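Side-chain contacts in protein toll (Drosophila melanogaster, PDB 4LXR), which binds the cleaved, active form of the cytokine spaetzle and thereby switches on Toll signalling in antifungal immunity and embryonic dorsal-ventral patterning: residues Leu199-Ser203 against Asn204-Asn208; Thr282-Ser285 against Arg286-Ala289. All coordinates share one frame; numbering follows the deposited sequence.

Contact 1: residues Leu199-Ser203 against Asn204-Asn208; sequences LNLWS and NQLHN
Asn204 turns its side-chain amide back over the bend that follows strand 198-200 and gives a hydrogen bond from ND2 to the backbone O of Leu201, 2.9 Å long and nearly straight at 175°. With CG beside the backbone N and opposite the carbonyl carbon (chi1 -82°), the amide is brought back to Leu201 O, which lies in the amide plane, whereas the donor stands above the Leu201 carbonyl plane. Two residues further on, Leu206 returns to the same place: its CD1 rests 3.8 Å from Leu201 CB, the two leucine side chains crossing at about a right angle. The buried Asn204 amide is used at both ends, since ND2 also bonds Phe177 O and OD1 accepts from Leu182 N. Leu201 O receives a second donor, Asn228 ND2. An alanine in place of Asn204 would probably deprive Leu201 O of one of its two donors, leave Phe177 O and Leu182 N without these partners, and free the bend to shift. Further out, Ser203 OG is hydrogen-bonded to Asp227, while Trp202 packs on Pro61 of one spaetzle chain and Asp55 of the second spaetzle chain. This is the asparagine ladder of a leucine-rich repeat solenoid, here LRR 3, with Leu201 and Leu206 buried behind strand 198-200.

Contact 2: residues Thr282-Ser285 against Arg286-Ala289; sequences TLPS and RLFA
Leu283 CD1 approaches the Phe288 ring obliquely, 4.3 Å from CE2, while Leu287 CD2 lies over one face of that ring, 3.5 Å above its plane and displaced toward the rim. The other flat group, the guanidinium of the poorly ordered Arg286, has Ser285 OG over the centre of one face at a height of 4.2 Å; that hydroxyl is hydrogen-bonded to Asp309, whose other carboxylate oxygen takes the backbone N of Arg286. Leu287 joins the two halves. Its CG stands opposite the backbone N (chi1 177°), which carries the two methyls back across the turn: CD2 meets Leu283 CD2 at 4.1 Å, and CD1 lies 3.9 Å from Pro284 CG. The backbone here is closed by a weak hydrogen bond from Leu287 N to Pro284 O, 3.3 Å, across a type II turn. An overlapping type I turn is closed by Ala289 N to Arg286 O at 3.1 Å. Leu283 continues onto Leu303, Leu287 onto Phe262, and Phe288 onto Leu297 and Leu299 of strand 296-299. This is the LPxxLF pattern of a leucine-rich repeat, at the end of LRR 6 and just beyond, whose buried Leu283, Leu287 and Phe288 pack into the core on the side of the coil away from the strands.

Overall arrangement
Both contacts belong to the leucine-rich repeat solenoid of the Toll ectodomain and come in series along the chain, contact 1 in LRR 3 and contact 2 at the end of LRR 6 and just beyond. Their centres are 24 Å apart and their nearest atoms about 17 Å, so they do not touch. Contact 1 lies where the chain leaves strand 198-200 of the parallel strand array; contact 2 lies in the returning loop between strands 270-273 and 296-299. Contact 1 thus lies on the strand side, where two spaetzle chains reach residues 199-203, and contact 2 on the loop side, which no other protein chain of the assembly touches at residues 282-289. In both, buried side chains link neighbouring coils.

Contact 1: residues Leu199-Ser203 against Asn204-Asn208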
loop_
_atom_site.group_PDB
_atom_site.type_symbol
_atom_site.label_atom_id
_atom_site.label_comp_id
_atom_site.label_asym_id
_atom_site.label_seq_id
_atom_site.Cartn_x
_atom_site.Cartn_y
_atom_site.Cartn_z
ATOM N N LEU A 199 8.138 22.626 29.576
ATOM C CA LEU A 199 8.396 23.966 29.100
ATOM C C LEU A 199 8.432 23.952 27.579
ATOM O O LEU A 199 9.454 23.611 26.985
ATOM C CB LEU A 199 9.734 24.467 29.674
ATOM C CG LEU A 199 10.114 25.926 29.367
ATOM C CD1 LEU A 199 8.953 26.855 29.684
ATOM C CD2 LEU A 199 11.368 26.350 30.161
ATOM N N ASN A 200 7.310 24.293 26.945
ATOM C CA ASN A 200 7.250 24.359 25.492
ATOM C C ASN A 200 7.457 25.762 24.938
ATOM O O ASN A 200 6.663 26.664 25.197
ATOM C CB ASN A 200 5.916 23.784 24.964
ATOM C CG ASN A 200 5.966 22.285 24.801
ATOM O OD1 ASN A 200 6.956 21.660 25.176
ATOM N ND2 ASN A 200 4.900 21.693 24.246
ATOM N N LEU A 201 8.501 25.929 24.128
ATOM C CA LEU A 201 8.882 27.249 23.633
ATOM C C LEU A 201 9.168 27.195 22.153
ATOM O O LEU A 201 9.873 28.058 21.635
ATOM C CB LEU A 201 10.121 27.763 24.366
ATOM C CG LEU A 201 9.924 28.007 25.868
ATOM C CD1 LEU A 201 11.259 28.140 26.624
ATOM C CD2 LEU A 201 9.073 29.256 26.074
ATOM N N TRP A 202 8.603 26.198 21.468
ATOM C CA TRP A 202 8.903 25.989 20.038
ATOM C C TRP A 202 8.329 27.116 19.194
ATOM O O TRP A 202 7.373 27.796 19.611
ATOM C CB TRP A 202 8.378 24.617 19.553
ATOM C CG TRP A 202 6.943 24.376 19.927
ATOM C CD1 TRP A 202 6.475 23.937 21.136
ATOM C CD2 TRP A 202 5.791 24.583 19.107
ATOM N NE1 TRP A 202 5.097 23.839 21.113
ATOM C CE2 TRP A 202 4.656 24.238 19.875
ATOM C CE3 TRP A 202 5.606 25.011 17.793
ATOM C CZ2 TRP A 202 3.360 24.333 19.376
ATOM C CZ3 TRP A 202 4.313 25.090 17.292
ATOM C CH2 TRP A 202 3.212 24.749 18.078
ATOM N N SER A 203 8.927 27.319 18.023
ATOM C CA SER A 203 8.473 28.327 17.055
ATOM C C SER A 203 8.424 29.707 17.686
ATOM O O SER A 203 7.423 30.416 17.580
ATOM C CB SER A 203 7.108 27.968 16.463
ATOM O OG SER A 203 7.197 26.848 15.605
ATOM N N ASN A 204 9.506 30.059 18.366
ATOM C CA ASN A 204 9.710 31.411 18.848
ATOM C C ASN A 204 10.962 31.950 18.183
ATOM O O ASN A 204 11.349 31.465 17.126
ATOM C CB ASN A 204 9.799 31.423 20.374
ATOM C CG ASN A 204 8.435 31.422 21.017
ATOM O OD1 ASN A 204 7.738 32.433 20.967
ATOM N ND2 ASN A 204 8.012 30.272 21.576
ATOM N N GLN A 205 11.613 32.943 18.774
ATOM C CA GLN A 205 12.840 33.441 18.159
ATOM C C GLN A 205 13.893 33.637 19.236
ATOM O O GLN A 205 14.484 34.711 19.374
ATOM C CB GLN A 205 12.594 34.690 17.269
ATOM C CG GLN A 205 11.821 35.842 17.944
ATOM C CD GLN A 205 11.510 37.011 16.993
ATOM O OE1 GLN A 205 10.442 37.070 16.392
ATOM N NE2 GLN A 205 12.443 37.938 16.865
ATOM N N LEU A 206 14.104 32.567 20.003
ATOM C CA LEU A 206 15.027 32.567 21.138
ATOM C C LEU A 206 16.466 32.317 20.682
ATOM O O LEU A 206 16.987 31.207 20.793
ATOM C CB LEU A 206 14.596 31.505 22.159
ATOM C CG LEU A 206 13.230 31.729 22.818
ATOM C CD1 LEU A 206 12.743 30.421 23.444
ATOM C CD2 LEU A 206 13.288 32.862 23.875
ATOM N N HIS A 207 17.093 33.373 20.176
ATOM C CA HIS A 207 18.425 33.316 19.595
ATOM C C HIS A 207 19.537 33.639 20.593
ATOM O O HIS A 207 20.668 33.878 20.192
ATOM C CB HIS A 207 18.513 34.328 18.446
ATOM C CG HIS A 207 17.455 34.146 17.407
ATOM N ND1 HIS A 207 17.125 35.128 16.499
ATOM C CD2 HIS A 207 16.662 33.084 17.123
ATOM C CE1 HIS A 207 16.176 34.678 15.698
ATOM N NE2 HIS A 207 15.872 33.443 16.059
ATOM N N ASN A 208 19.224 33.680 21.882
ATOM C CA ASN A 208 20.225 34.091 22.868
ATOM C C ASN A 208 20.113 33.345 24.195
ATOM O O ASN A 208 20.325 33.922 25.246
ATOM C CB ASN A 208 20.149 35.604 23.109
ATOM C CG ASN A 208 20.551 36.419 21.878
ATOM O OD1 ASN A 208 19.708 37.054 21.235
ATOM N ND2 ASN A 208 21.843 36.406 21.550
#

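Contact 2: residues Thr282-Ser285 against Arg286-Ala289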
loop_
_atom_site.group_PDB
_atom_site.type_symbol
_atom_site.label_atom_id
_atom_site.label_comp_id
_atom_site.label_asym_id
_atom_site.label_seq_id
_atom_site.Cartn_x
_atom_site.Cartn_y
_atom_site.Cartn_z
ATOM N N THR A 282 28.628 16.822 11.432
ATOM C CA THR A 282 28.806 15.761 12.412
ATOM C C THR A 282 28.363 16.220 13.803
ATOM O O THR A 282 27.960 17.360 13.992
ATOM C CB THR A 282 30.278 15.333 12.518
ATOM O OG1 THR A 282 30.353 14.077 13.208
ATOM C CG2 THR A 282 31.113 16.414 13.272
ATOM N N LEU A 283 28.429 15.310 14.767
ATOM C CA LEU A 283 28.142 15.631 16.157
ATOM C C LEU A 283 29.449 15.513 16.953
ATOM O O LEU A 283 30.311 14.685 16.629
ATOM C CB LEU A 283 27.072 14.685 16.707
ATOM C CG LEU A 283 25.739 14.730 15.947
ATOM C CD1 LEU A 283 24.832 13.558 16.352
ATOM C CD2 LEU A 283 25.044 16.066 16.215
ATOM N N PRO A 284 29.613 16.359 17.983
ATOM C CA PRO A 284 30.834 16.343 18.799
ATOM C C PRO A 284 31.070 15.007 19.509
ATOM O O PRO A 284 30.142 14.223 19.712
ATOM C CB PRO A 284 30.587 17.465 19.829
ATOM C CG PRO A 284 29.092 17.632 19.851
ATOM C CD PRO A 284 28.652 17.377 18.443
ATOM N N SER A 285 32.325 14.763 19.862
ATOM C CA SER A 285 32.742 13.563 20.570
ATOM C C SER A 285 31.919 13.317 21.842
ATOM O O SER A 285 31.715 14.225 22.645
ATOM C CB SER A 285 34.219 13.690 20.942
ATOM O OG SER A 285 34.637 12.586 21.721
ATOM N N ARG A 286 31.435 12.088 22.008
ATOM C CA ARG A 286 30.731 11.679 23.223
ATOM C C ARG A 286 29.502 12.515 23.579
ATOM O O ARG A 286 29.129 12.581 24.748
ATOM C CB ARG A 286 31.693 11.667 24.415
ATOM C CG ARG A 286 32.667 10.508 24.387
ATOM C CD ARG A 286 33.351 10.349 25.726
ATOM N NE ARG A 286 34.453 11.283 25.886
ATOM C CZ ARG A 286 35.696 11.028 25.491
ATOM N NH1 ARG A 286 35.981 9.868 24.908
ATOM N NH2 ARG A 286 36.652 11.931 25.677
ATOM N N LEU A 287 28.880 13.144 22.586
ATOM C CA LEU A 287 27.730 14.006 22.854
ATOM C C LEU A 287 26.660 13.270 23.657
ATOM O O LEU A 287 26.100 13.827 24.603
ATOM C CB LEU A 287 27.135 14.548 21.552
ATOM C CG LEU A 287 25.882 15.409 21.698
ATOM C CD1 LEU A 287 26.226 16.730 22.397
ATOM C CD2 LEU A 287 25.191 15.669 20.340
ATOM N N PHE A 288 26.393 12.019 23.275
ATOM C CA PHE A 288 25.374 11.197 23.930
ATOM C C PHE A 288 25.968 10.059 24.752
ATOM O O PHE A 288 25.321 9.040 24.978
ATOM C CB PHE A 288 24.384 10.636 22.910
ATOM C CG PHE A 288 23.611 11.691 22.187
ATOM C CD1 PHE A 288 22.790 12.575 22.892
ATOM C CD2 PHE A 288 23.708 11.817 20.805
ATOM C CE1 PHE A 288 22.073 13.557 22.227
ATOM C CE2 PHE A 288 22.999 12.807 20.123
ATOM C CZ PHE A 288 22.173 13.675 20.831
ATOM N N ALA A 289 27.200 10.245 25.213
ATOM C CA ALA A 289 27.881 9.217 25.987
ATOM C C ALA A 289 27.591 9.340 27.486
ATOM O O ALA A 289 27.171 10.398 27.963
ATOM C CB ALA A 289 29.369 9.287 25.737
#